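Local coordinates for protein aminotransferase (Streptomyces pactum, PDB 4ZM4) that belongs to the class-III aminotransferases, pyridoxal-phosphate-dependent enzymes of fold type I, and forms a dimer, at residues 62-73 against 420-428; 279-287 against 314-325. The protein carries 1 engineered substitution. All blocks are in the same frame, centred on the assembly; numbering follows the deposited sequence.

Contact 1 (62-73 against 420-428); sequences DLNMGYGPHLFG and PWFLSTAHT. With P3B ((3E,4R,5R)-4,5-dihydroxy-3-{[(Z)-{3-hydroxy-2-methyl-5-[(phosphonooxy)methyl]pyridin-4(1H)-ylidene}methyl]imino}cyclohex-1-ene-1-carboxylic acid), chain H.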
# COMPACT_ATOMS: atom_id res chain seq x y z
N ASP B 62 -7.57 -7.84 -23.70
CA ASP B 62 -6.86 -8.19 -22.48
C ASP B 62 -7.57 -9.30 -21.73
O ASP B 62 -8.73 -9.13 -21.34
CB ASP B 62 -6.75 -6.95 -21.60
CG ASP B 62 -5.63 -7.05 -20.54
OD1 ASP B 62 -5.15 -8.15 -20.28
OD2 ASP B 62 -5.24 -6.01 -19.99
N LEU B 63 -6.91 -10.45 -21.55
CA LEU B 63 -7.48 -11.54 -20.75
C LEU B 63 -6.94 -11.51 -19.31
O LEU B 63 -7.45 -12.21 -18.44
CB LEU B 63 -7.19 -12.90 -21.38
CG LEU B 63 -7.72 -13.10 -22.79
CD1 LEU B 63 -7.35 -14.47 -23.27
CD2 LEU B 63 -9.23 -12.89 -22.88
N ASN B 64 -5.92 -10.69 -19.08
CA ASN B 64 -5.31 -10.53 -17.76
C ASN B 64 -6.01 -9.47 -16.90
O ASN B 64 -6.14 -9.63 -15.71
CB ASN B 64 -3.84 -10.16 -17.97
CG ASN B 64 -3.05 -10.17 -16.68
OD1 ASN B 64 -2.90 -11.21 -16.04
ND2 ASN B 64 -2.51 -9.01 -16.31
N MET B 65 -6.40 -8.36 -17.52
CA MET B 65 -7.20 -7.33 -16.87
C MET B 65 -6.63 -6.73 -15.59
O MET B 65 -7.39 -6.40 -14.64
CB MET B 65 -8.62 -7.87 -16.61
CG MET B 65 -9.37 -8.23 -17.89
SD MET B 65 -9.62 -6.87 -19.06
CE MET B 65 -10.52 -5.68 -18.06
N GLY B 66 -5.31 -6.55 -15.54
CA GLY B 66 -4.69 -5.89 -14.40
C GLY B 66 -4.79 -6.66 -13.13
O GLY B 66 -4.81 -6.09 -12.03
N TYR B 67 -4.86 -7.96 -13.26
CA TYR B 67 -4.69 -8.89 -12.15
C TYR B 67 -5.84 -8.95 -11.10
O TYR B 67 -5.59 -9.24 -9.93
CB TYR B 67 -3.32 -8.66 -11.49
CG TYR B 67 -2.14 -8.82 -12.42
CD1 TYR B 67 -1.55 -10.06 -12.64
CD2 TYR B 67 -1.59 -7.73 -13.06
CE1 TYR B 67 -0.44 -10.20 -13.46
CE2 TYR B 67 -0.47 -7.87 -13.87
CZ TYR B 67 0.10 -9.10 -14.09
OH TYR B 67 1.20 -9.22 -14.93
N GLY B 68 -7.09 -8.76 -11.54
CA GLY B 68 -8.26 -9.12 -10.71
C GLY B 68 -9.33 -8.09 -10.33
O GLY B 68 -10.44 -8.47 -10.00
N PRO B 69 -8.99 -6.79 -10.32
CA PRO B 69 -9.97 -5.79 -9.81
C PRO B 69 -11.17 -5.50 -10.70
O PRO B 69 -12.20 -5.07 -10.19
CB PRO B 69 -9.15 -4.49 -9.68
CG PRO B 69 -7.75 -4.85 -9.96
CD PRO B 69 -7.72 -6.16 -10.70
N HIS B 70 -11.06 -5.77 -12.00
CA HIS B 70 -11.99 -5.24 -12.99
C HIS B 70 -13.03 -6.24 -13.39
O HIS B 70 -12.97 -6.86 -14.44
CB HIS B 70 -11.20 -4.72 -14.18
CG HIS B 70 -10.21 -3.67 -13.80
ND1 HIS B 70 -8.84 -3.89 -13.78
CD2 HIS B 70 -10.38 -2.40 -13.36
CE1 HIS B 70 -8.22 -2.81 -13.35
NE2 HIS B 70 -9.13 -1.89 -13.10
N LEU B 71 -14.03 -6.37 -12.54
CA LEU B 71 -15.14 -7.28 -12.76
C LEU B 71 -16.01 -6.83 -13.94
O LEU B 71 -16.61 -7.66 -14.65
CB LEU B 71 -15.95 -7.37 -11.49
CG LEU B 71 -16.79 -8.60 -11.27
CD1 LEU B 71 -15.92 -9.82 -11.11
CD2 LEU B 71 -17.66 -8.41 -10.04
N PHE B 72 -16.08 -5.52 -14.14
CA PHE B 72 -16.88 -4.92 -15.20
C PHE B 72 -16.03 -4.33 -16.32
O PHE B 72 -16.53 -3.57 -17.15
CB PHE B 72 -17.76 -3.81 -14.59
CG PHE B 72 -18.64 -4.27 -13.46
CD1 PHE B 72 -19.74 -5.10 -13.71
CD2 PHE B 72 -18.37 -3.89 -12.14
CE1 PHE B 72 -20.55 -5.52 -12.67
CE2 PHE B 72 -19.19 -4.32 -11.10
CZ PHE B 72 -20.28 -5.14 -11.36
N GLY B 73 -14.74 -4.60 -16.33
CA GLY B 73 -13.86 -4.03 -17.36
C GLY B 73 -13.24 -2.73 -16.97
O GLY B 73 -13.51 -2.19 -15.90
N PRO B 420 -3.29 -16.78 -13.78
CA PRO B 420 -4.65 -16.90 -14.29
C PRO B 420 -5.10 -15.77 -15.25
O PRO B 420 -4.46 -14.71 -15.31
CB PRO B 420 -5.49 -16.89 -13.00
CG PRO B 420 -4.68 -16.09 -12.03
CD PRO B 420 -3.25 -16.38 -12.36
N TRP B 421 -6.14 -16.06 -16.04
CA TRP B 421 -6.95 -15.06 -16.75
C TRP B 421 -8.04 -14.55 -15.81
O TRP B 421 -8.62 -15.33 -15.01
CB TRP B 421 -7.68 -15.73 -17.94
CG TRP B 421 -6.81 -16.33 -19.02
CD1 TRP B 421 -5.46 -16.47 -19.03
CD2 TRP B 421 -7.28 -16.92 -20.25
NE1 TRP B 421 -5.06 -17.09 -20.17
CE2 TRP B 421 -6.15 -17.36 -20.95
CE3 TRP B 421 -8.54 -17.10 -20.82
CZ2 TRP B 421 -6.26 -17.98 -22.20
CZ3 TRP B 421 -8.64 -17.72 -22.04
CH2 TRP B 421 -7.51 -18.14 -22.73
N PHE B 422 -8.39 -13.28 -15.93
CA PHE B 422 -9.43 -12.65 -15.11
C PHE B 422 -10.54 -12.05 -15.99
O PHE B 422 -10.50 -10.87 -16.34
CB PHE B 422 -8.82 -11.53 -14.27
CG PHE B 422 -7.88 -12.03 -13.22
CD1 PHE B 422 -6.53 -12.12 -13.46
CD2 PHE B 422 -8.35 -12.39 -11.96
CE1 PHE B 422 -5.67 -12.53 -12.47
CE2 PHE B 422 -7.48 -12.82 -10.99
CZ PHE B 422 -6.14 -12.89 -11.24
N LEU B 423 -11.54 -12.86 -16.33
CA LEU B 423 -12.62 -12.38 -17.24
C LEU B 423 -13.54 -11.35 -16.55
O LEU B 423 -13.55 -11.23 -15.33
CB LEU B 423 -13.42 -13.54 -17.83
CG LEU B 423 -12.60 -14.72 -18.39
CD1 LEU B 423 -13.53 -15.76 -18.98
CD2 LEU B 423 -11.59 -14.27 -19.44
N SER B 424 -14.29 -10.63 -17.37
CA SER B 424 -15.10 -9.51 -16.93
C SER B 424 -16.37 -9.47 -17.75
O SER B 424 -16.50 -10.22 -18.72
CB SER B 424 -14.35 -8.20 -17.13
OG SER B 424 -14.44 -7.78 -18.48
N THR B 425 -17.31 -8.62 -17.37
CA THR B 425 -18.58 -8.53 -18.10
C THR B 425 -18.35 -7.92 -19.45
O THR B 425 -19.22 -8.02 -20.33
CB THR B 425 -19.63 -7.70 -17.33
OG1 THR B 425 -19.09 -6.42 -17.07
CG2 THR B 425 -19.97 -8.37 -16.00
N ALA B 426 -17.19 -7.30 -19.65
CA ALA B 426 -16.83 -6.75 -20.97
C ALA B 426 -16.35 -7.82 -21.94
O ALA B 426 -16.21 -7.55 -23.14
CB ALA B 426 -15.79 -5.67 -20.84
N HIS B 427 -16.07 -9.02 -21.44
CA HIS B 427 -15.73 -10.15 -22.31
C HIS B 427 -17.03 -10.82 -22.80
O HIS B 427 -17.42 -11.86 -22.30
CB HIS B 427 -14.84 -11.14 -21.60
CG HIS B 427 -13.46 -10.62 -21.34
ND1 HIS B 427 -13.14 -9.89 -20.21
CD2 HIS B 427 -12.32 -10.74 -22.05
CE1 HIS B 427 -11.86 -9.58 -20.25
NE2 HIS B 427 -11.34 -10.06 -21.35
N THR B 428 -17.69 -10.17 -23.75
CA THR B 428 -18.98 -10.61 -24.33
C THR B 428 -18.72 -11.81 -25.22
O THR B 428 -17.58 -12.20 -25.43
CB THR B 428 -19.58 -9.50 -25.21
OG1 THR B 428 -18.69 -9.25 -26.29
CG2 THR B 428 -19.79 -8.21 -24.44
OAH P3B H . 0.27 -6.38 -2.31
PBA P3B H . -0.95 -6.56 -3.31
OAI P3B H . -0.27 -6.73 -4.64
OAC P3B H . -1.89 -5.37 -3.35
OAQ P3B H . -1.61 -7.99 -2.78
CAM P3B H . -0.80 -9.12 -2.32
CAV P3B H . -1.55 -10.26 -2.53
CAL P3B H . -2.16 -10.82 -1.42
NAP P3B H . -2.96 -11.94 -1.60
CAU P3B H . -3.17 -12.47 -2.85
CAA P3B H . -3.93 -13.59 -3.02
CAW P3B H . -2.56 -11.95 -3.91
OAE P3B H . -2.80 -12.53 -5.11
CAX P3B H . -1.75 -10.81 -3.82
CAJ P3B H . -1.10 -10.28 -4.99
NAO P3B H . -1.11 -10.95 -6.19
CAT P3B H . -0.39 -10.52 -7.28
CAK P3B H . 0.57 -9.47 -7.28
CAS P3B H . 1.33 -9.11 -8.38
CAR P3B H . 2.22 -8.02 -8.35
OAD P3B H . 2.83 -7.63 -9.36
OAB P3B H . 2.52 -7.45 -7.33
CAN P3B H . 1.06 -9.59 -9.60
CAY P3B H . -0.05 -10.64 -9.77
OAF P3B H . 0.52 -11.55 -10.72
CAZ P3B H . -0.55 -11.35 -8.44
OAG P3B H . -1.87 -12.01 -8.50
O HOH W 1 -2.24 -13.04 -14.13
O HOH W 2 -3.26 -13.52 -17.87
O HOH W 3 -11.42 -9.08 -14.58

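Contact 2 (279-287 against 314-325); sequences RVMGGGFPV and NHAALRAVVAML. Engineered in segment 279-287: Arg-279 (natural residue Lys). With P3B ((3E,4R,5R)-4,5-dihydroxy-3-{[(Z)-{3-hydroxy-2-methyl-5-[(phosphonooxy)methyl]pyridin-4(1H)-ylidene}methyl]imino}cyclohex-1-ene-1-carboxylic acid), chain H.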
# COMPACT_ATOMS: atom_id res chain seq x y z
N ARG B 279 -8.78 -5.67 -4.51
CA ARG B 279 -9.06 -5.98 -5.93
C ARG B 279 -10.45 -5.58 -6.39
O ARG B 279 -10.64 -4.42 -6.73
CB ARG B 279 -8.81 -7.45 -6.25
CG ARG B 279 -7.42 -7.90 -5.91
CD ARG B 279 -6.37 -7.48 -6.90
NE ARG B 279 -5.10 -7.52 -6.20
CZ ARG B 279 -4.14 -8.44 -6.32
NH1 ARG B 279 -4.23 -9.47 -7.16
NH2 ARG B 279 -3.06 -8.29 -5.57
N VAL B 280 -11.39 -6.52 -6.45
CA VAL B 280 -12.73 -6.23 -6.95
C VAL B 280 -13.36 -5.17 -6.04
O VAL B 280 -14.11 -4.30 -6.49
CB VAL B 280 -13.62 -7.49 -7.03
CG1 VAL B 280 -15.06 -7.11 -7.37
CG2 VAL B 280 -13.08 -8.46 -8.06
N MET B 281 -13.03 -5.25 -4.75
CA MET B 281 -13.62 -4.36 -3.74
C MET B 281 -13.52 -2.89 -4.12
O MET B 281 -14.47 -2.18 -4.00
CB MET B 281 -12.95 -4.58 -2.37
CG MET B 281 -13.69 -3.95 -1.20
SD MET B 281 -12.87 -4.37 0.34
CE MET B 281 -11.44 -3.27 0.26
N GLY B 282 -12.34 -2.47 -4.58
CA GLY B 282 -12.11 -1.09 -4.94
C GLY B 282 -12.07 -0.81 -6.43
O GLY B 282 -11.72 0.30 -6.82
N GLY B 283 -12.40 -1.79 -7.27
CA GLY B 283 -12.45 -1.62 -8.73
C GLY B 283 -11.19 -1.11 -9.39
O GLY B 283 -11.24 -0.42 -10.42
N GLY B 284 -10.05 -1.45 -8.82
CA GLY B 284 -8.76 -0.95 -9.31
C GLY B 284 -8.14 0.19 -8.54
O GLY B 284 -6.98 0.51 -8.78
N PHE B 285 -8.88 0.83 -7.64
CA PHE B 285 -8.29 1.85 -6.79
C PHE B 285 -7.41 1.14 -5.75
O PHE B 285 -7.82 0.08 -5.22
CB PHE B 285 -9.37 2.69 -6.08
CG PHE B 285 -8.84 3.95 -5.44
CD1 PHE B 285 -8.24 3.92 -4.17
CD2 PHE B 285 -8.93 5.17 -6.09
CE1 PHE B 285 -7.76 5.08 -3.58
CE2 PHE B 285 -8.46 6.35 -5.51
CZ PHE B 285 -7.87 6.29 -4.24
N PRO B 286 -6.25 1.71 -5.41
CA PRO B 286 -5.46 0.98 -4.40
C PRO B 286 -6.10 0.99 -3.00
O PRO B 286 -6.09 2.02 -2.31
CB PRO B 286 -4.12 1.70 -4.42
CG PRO B 286 -4.21 2.71 -5.49
CD PRO B 286 -5.64 2.98 -5.76
N VAL B 287 -6.70 -0.14 -2.64
CA VAL B 287 -7.42 -0.30 -1.38
C VAL B 287 -7.56 -1.77 -1.05
O VAL B 287 -7.63 -2.60 -1.92
CB VAL B 287 -8.81 0.37 -1.42
CG1 VAL B 287 -9.72 -0.28 -2.45
CG2 VAL B 287 -9.49 0.34 -0.05
N ASN B 314 -8.66 6.15 3.15
CA ASN B 314 -8.87 7.51 2.70
C ASN B 314 -10.21 7.61 1.97
O ASN B 314 -10.78 6.61 1.55
CB ASN B 314 -7.69 8.01 1.81
CG ASN B 314 -7.57 7.24 0.51
OD1 ASN B 314 -8.24 7.55 -0.50
ND2 ASN B 314 -6.68 6.25 0.49
N HIS B 315 -10.68 8.83 1.78
CA HIS B 315 -12.06 9.04 1.34
C HIS B 315 -12.29 8.63 -0.12
O HIS B 315 -13.33 8.05 -0.43
CB HIS B 315 -12.50 10.49 1.55
CG HIS B 315 -12.07 11.07 2.86
ND1 HIS B 315 -12.09 10.35 4.02
CD2 HIS B 315 -11.57 12.29 3.18
CE1 HIS B 315 -11.61 11.10 5.01
NE2 HIS B 315 -11.29 12.28 4.52
N ALA B 316 -11.31 8.89 -0.98
CA ALA B 316 -11.38 8.38 -2.36
C ALA B 316 -11.45 6.86 -2.40
O ALA B 316 -12.34 6.30 -3.05
CB ALA B 316 -10.19 8.85 -3.18
N ALA B 317 -10.56 6.18 -1.68
CA ALA B 317 -10.57 4.72 -1.63
C ALA B 317 -11.91 4.16 -1.14
O ALA B 317 -12.46 3.23 -1.75
CB ALA B 317 -9.46 4.19 -0.73
N LEU B 318 -12.45 4.72 -0.07
CA LEU B 318 -13.74 4.26 0.46
C LEU B 318 -14.94 4.67 -0.42
O LEU B 318 -15.92 3.92 -0.53
CB LEU B 318 -13.92 4.67 1.92
CG LEU B 318 -12.82 4.13 2.84
CD1 LEU B 318 -13.24 4.25 4.30
CD2 LEU B 318 -12.46 2.67 2.52
N ARG B 319 -14.84 5.78 -1.12
CA ARG B 319 -15.84 6.08 -2.16
C ARG B 319 -15.84 4.98 -3.24
O ARG B 319 -16.90 4.55 -3.72
CB ARG B 319 -15.58 7.47 -2.77
CG ARG B 319 -16.71 8.00 -3.64
CD ARG B 319 -17.98 8.32 -2.84
NE ARG B 319 -19.05 8.73 -3.73
CZ ARG B 319 -19.24 9.97 -4.15
NH1 ARG B 319 -18.47 10.97 -3.75
NH2 ARG B 319 -20.23 10.22 -4.99
N ALA B 320 -14.65 4.54 -3.65
CA ALA B 320 -14.55 3.48 -4.64
C ALA B 320 -15.19 2.17 -4.11
O ALA B 320 -15.85 1.47 -4.85
CB ALA B 320 -13.10 3.25 -5.05
N VAL B 321 -14.97 1.86 -2.83
CA VAL B 321 -15.54 0.64 -2.26
C VAL B 321 -17.05 0.77 -2.28
O VAL B 321 -17.75 -0.16 -2.68
CB VAL B 321 -15.03 0.35 -0.82
CG1 VAL B 321 -15.80 -0.77 -0.15
CG2 VAL B 321 -13.54 -0.01 -0.84
N VAL B 322 -17.56 1.92 -1.86
CA VAL B 322 -19.01 2.17 -1.82
C VAL B 322 -19.66 2.08 -3.19
O VAL B 322 -20.70 1.44 -3.37
CB VAL B 322 -19.31 3.53 -1.17
CG1 VAL B 322 -20.76 3.98 -1.44
CG2 VAL B 322 -19.02 3.47 0.34
N ALA B 323 -19.05 2.71 -4.18
CA ALA B 323 -19.58 2.66 -5.55
C ALA B 323 -19.51 1.23 -6.13
O ALA B 323 -20.45 0.78 -6.77
CB ALA B 323 -18.83 3.63 -6.45
N MET B 324 -18.41 0.53 -5.87
CA MET B 324 -18.19 -0.77 -6.50
C MET B 324 -19.05 -1.80 -5.85
O MET B 324 -19.75 -2.56 -6.53
CB MET B 324 -16.72 -1.17 -6.40
CG MET B 324 -16.36 -2.45 -7.14
SD MET B 324 -16.65 -2.40 -8.92
CE MET B 324 -15.72 -3.86 -9.43
N LEU B 325 -19.05 -1.84 -4.52
CA LEU B 325 -19.86 -2.84 -3.82
C LEU B 325 -21.36 -2.48 -3.93
O LEU B 325 -22.20 -3.38 -3.98
CB LEU B 325 -19.42 -3.00 -2.38
CG LEU B 325 -18.02 -3.54 -2.11
CD1 LEU B 325 -17.79 -3.85 -0.64
CD2 LEU B 325 -17.75 -4.78 -2.94
OAH P3B H . 0.27 -6.38 -2.31
PBA P3B H . -0.95 -6.56 -3.31
OAI P3B H . -0.27 -6.73 -4.64
OAC P3B H . -1.89 -5.37 -3.35
OAQ P3B H . -1.61 -7.99 -2.78
CAM P3B H . -0.80 -9.12 -2.32
CAV P3B H . -1.55 -10.26 -2.53
CAL P3B H . -2.16 -10.82 -1.42
NAP P3B H . -2.96 -11.94 -1.60
CAU P3B H . -3.17 -12.47 -2.85
CAA P3B H . -3.93 -13.59 -3.02
CAW P3B H . -2.56 -11.95 -3.91
OAE P3B H . -2.80 -12.53 -5.11
CAX P3B H . -1.75 -10.81 -3.82
CAJ P3B H . -1.10 -10.28 -4.99
NAO P3B H . -1.11 -10.95 -6.19
CAT P3B H . -0.39 -10.52 -7.28
CAK P3B H . 0.57 -9.47 -7.28
CAS P3B H . 1.33 -9.11 -8.38
CAR P3B H . 2.22 -8.02 -8.35
OAD P3B H . 2.83 -7.63 -9.36
OAB P3B H . 2.52 -7.45 -7.33
CAN P3B H . 1.06 -9.59 -9.60
CAY P3B H . -0.05 -10.64 -9.77
OAF P3B H . 0.52 -11.55 -10.72
CAZ P3B H . -0.55 -11.35 -8.44
OAG P3B H . -1.87 -12.01 -8.50

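Contact 1 (62-73 against 420-428)
Two waters hold the side-chain oxygen of Asn-64 to the backbone of Pro-420. Each donates to Asn-64 OD1 and to Pro-420 O, the shorter link to OD1 being 2.7 Å from water 1. The side chain is extended, with CG opposite the backbone N (chi1 -172°), and this lays ND2 over the centre of the Tyr-67 ring, 3.3 Å above its plane. The bound P3B lies against the other face of that tyrosine, a residue of the ligand pocket, so the amide backs a first-shell ring.

Further along, Phe-422 N donates a backbone hydrogen bond to Leu-63 O (2.9 Å). Leu-63 sends one methyl each way: CD1 sits over the six-membered ring of Trp-421, 3.5 Å from its centroid and 5° off the normal, a clean CH-pi contact, while CD2 leans on the imidazole of His-427. That imidazole is held at both nitrogens. NE2 donates in the ring plane to Asp-62 O at 2.8 Å, and ND1 shares a hydrogen bond with Ser-424 OG, which also accepts from Ala-426 N in an ST turn. Met-65 curls back on itself (chi2 and chi3 both near -60°) and runs antiparallel to the His-427 side chain, bringing SD to the ring edge.

The Phe-422 ring carries the Tyr-67–Gly-68 backbone on one face, Gly-68 CA lying 3.9 Å from its centroid. At the far end Thr-425 N closes on Leu-71 O at 3.0 Å.

In the fold, the loop following strand 59-62 lies against strand 421-422, the edge of a three-stranded sheet whose neighbour, 368-373, also packs on Trp-421. Helix 334-355 meets Leu-63 and Leu-423 through Met-345, while helix 315-329 touches Leu-71 and Phe-72.

Contact 2 (279-287 against 314-325)
Phe-285 lies against the first turn of helix 315-329, within a glycine-rich loop that joins strands 274-277 and 288-292 of the large seven-stranded sheet of this fold type I domain. Its CE1 comes to 3.4 Å from Ala-317 CB, and its CZ meets Ala-316 CB at 3.6 Å; one ring face looks onto the helix backbone there, and the opposite face carries Pro-286 CD. No hydrogen bond joins the two segments.

Val-287 continues the apolar seam, its CG2 touching both Ala-317 CB and Val-321 CG2. Higher up the helix, Val-321 CA points its hydrogen at Met-281 O, 3.5 Å away and nearly straight at 175°, while CG of Met-281 touches both Val-321 CG1 and Leu-325 CD1. With CG anti to the backbone N (chi1 -175°), Met-324 runs past Val-280 O, and the turn at chi2 lets CE come to 3.9 Å from Val-280 CG1.

What shapes the loop is the type I' turn from Gly-282 to Phe-285, closed by Phe-285 N to Gly-282 O; the positive phi of Gly-283 and Gly-284 suits glycine. At the loop's start is the engineered Arg-279, whose NH1 hydrogen-bonds to Tyr-67 O beside P3B; its closest approach to the ligand is too short to be trusted.

Farther out, Phe-285 meets Phe-285 of the second subunit, and Pro-286 packs on that subunit's Asn-314. In its own chain Asn-314 gives ND2 to Tyr-311 O and N-caps the helix: OD1 accepts from Ala-317 N at 2.9 Å, the donor lying 48° above the amide carbonyl plane.

The centres of contacts 1 and 2 are about 17 Å apart, and both border the same P3B site and the second subunit. Along the chain, contact 2 is nested within the long loop that 62-73 and 420-428 close, so contact 1 ties early and late parts of the chain together while contact 2 joins neighbouring ones. The loops 62-73 and 279-287 also touch directly: Pro-69 CB packs on Gly-284 N and Gly-68 O on Val-280 CG2. Helix 315-329, half of contact 2, is a neighbour of contact 1 as well. The pocket wall is thus built from chain regions far apart in sequence, close to the dimer interface.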